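PDB 6TZ0: viral structural protein 4 from Bombyx mori cytoplasmic polyhedrosis virus, which binds GTP and probably acts as the nucleotide-binding partner of the viral RNA-dependent RNA polymerase during transcription of the double-stranded genome. Local coordinates for residues A74-I77 / N81-V84. Sequence-based numbering, arbitrary orientation.
Sequences ADMI and NTKV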
loop_
_atom_site.group_PDB
_atom_site.type_symbol
_atom_site.label_atom_id
_atom_site.label_comp_id
_atom_site.label_asym_id
_atom_site.label_seq_id
_atom_site.Cartn_x
_atom_site.Cartn_y
_atom_site.Cartn_z
ATOM N N ALA B 74 7.462 37.127 8.359
ATOM C CA ALA B 74 7.915 37.498 7.026
ATOM C C ALA B 74 7.437 38.889 6.643
ATOM O O ALA B 74 8.204 39.675 6.078
ATOM C CB ALA B 74 7.432 36.468 6.008
ATOM N N ASP B 75 6.187 39.223 6.973
ATOM C CA ASP B 75 5.674 40.557 6.677
ATOM C C ASP B 75 6.382 41.625 7.499
ATOM O O ASP B 75 6.771 42.666 6.956
ATOM C CB ASP B 75 4.171 40.611 6.923
ATOM C CG ASP B 75 3.396 39.755 5.954
ATOM O OD1 ASP B 75 3.903 39.499 4.846
ATOM O OD2 ASP B 75 2.269 39.344 6.299
ATOM N N MET B 76 6.599 41.359 8.792
ATOM C CA MET B 76 7.242 42.332 9.671
ATOM C C MET B 76 8.684 42.598 9.271
ATOM O O MET B 76 9.155 43.736 9.358
ATOM C CB MET B 76 7.185 41.837 11.108
ATOM C CG MET B 76 5.810 41.843 11.693
ATOM S SD MET B 76 5.735 40.928 13.221
ATOM C CE MET B 76 6.763 41.982 14.188
ATOM N N ILE B 77 9.408 41.573 8.832
ATOM C CA ILE B 77 10.808 41.793 8.495
ATOM C C ILE B 77 10.950 42.311 7.070
ATOM O O ILE B 77 11.609 43.328 6.830
ATOM C CB ILE B 77 11.624 40.509 8.713
ATOM C CG1 ILE B 77 11.569 40.097 10.179
ATOM C CG2 ILE B 77 13.060 40.732 8.307
ATOM C CD1 ILE B 77 12.050 38.705 10.430
ATOM N N ASN B 81 5.548 46.374 7.457
ATOM C CA ASN B 81 4.278 47.089 7.513
ATOM C C ASN B 81 3.383 46.684 8.676
ATOM O O ASN B 81 2.187 46.996 8.650
ATOM C CB ASN B 81 3.510 46.921 6.199
ATOM C CG ASN B 81 3.233 45.469 5.845
ATOM O OD1 ASN B 81 3.607 44.547 6.560
ATOM N ND2 ASN B 81 2.553 45.266 4.731
ATOM N N THR B 82 3.904 45.993 9.682
ATOM C CA THR B 82 3.058 45.432 10.724
ATOM C C THR B 82 3.575 45.847 12.091
ATOM O O THR B 82 4.758 45.670 12.389
ATOM C CB THR B 82 3.004 43.909 10.616
ATOM O OG1 THR B 82 2.556 43.540 9.306
ATOM C CG2 THR B 82 2.051 43.333 11.642
ATOM N N LYS B 83 2.689 46.404 12.911
ATOM C CA LYS B 83 2.982 46.732 14.299
ATOM C C LYS B 83 2.077 45.899 15.193
ATOM O O LYS B 83 0.851 45.962 15.069
ATOM C CB LYS B 83 2.767 48.219 14.572
ATOM C CG LYS B 83 3.738 49.136 13.865
ATOM C CD LYS B 83 3.432 50.585 14.184
ATOM C CE LYS B 83 4.367 51.521 13.441
ATOM N NZ LYS B 83 4.045 52.950 13.712
ATOM N N VAL B 84 2.676 45.120 16.086
ATOM C CA VAL B 84 1.936 44.341 17.071
ATOM C C VAL B 84 2.214 44.960 18.431
ATOM O O VAL B 84 3.373 45.050 18.852
ATOM C CB VAL B 84 2.328 42.856 17.044
ATOM C CG1 VAL B 84 1.509 42.078 18.047
ATOM C CG2 VAL B 84 2.147 42.277 15.654
#
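Met76 and Thr82 form the tight half of this contact: CG of Met76 sits 3.6 Å from CB of Thr82, with CG2 of the same threonine a little farther from CG at 4.0 Å. The two side chains cross at about a right angle, so the methionine presents the flank of its chain to the threonine's branch point. Met76 CG stands beside its own backbone N (chi1 -69°), which puts it against Thr82. Met76 is buried, and Met141 and Ser142 of helix 136-146 pack against its side chain. Here the chain has just left helix 70-79 and folds back on it: three residues separate the two segments, and the loop, extended from Thr82 onward, runs past the helix's last turns without a hydrogen bond between the segments. Val84 N instead bonds to Ser142 OG, which ties the returning loop to helix 136-146, far from the GTP-binding P-loop. On the looser side the groups are polar and more open to solvent. CB of Asp75 lies 4.1 Å from Thr82 OG1 and 4.0 Å from Asn81 OD1, while the Asp75 carbonyl O approaches that same OD1 no closer than 3.7 Å. The one side-chain hydrogen bond within either segment lies in the loop, where Thr82 OG1 donates to Asn81 OD1 at 3.1 Å, reaching it from above the amide carbonyl plane, 46° out of it. A chi1 of 58° sets Asn81 CG between the backbone N and the carbonyl carbon, which lets OD1 come nearer the helix although the residue itself is exposed.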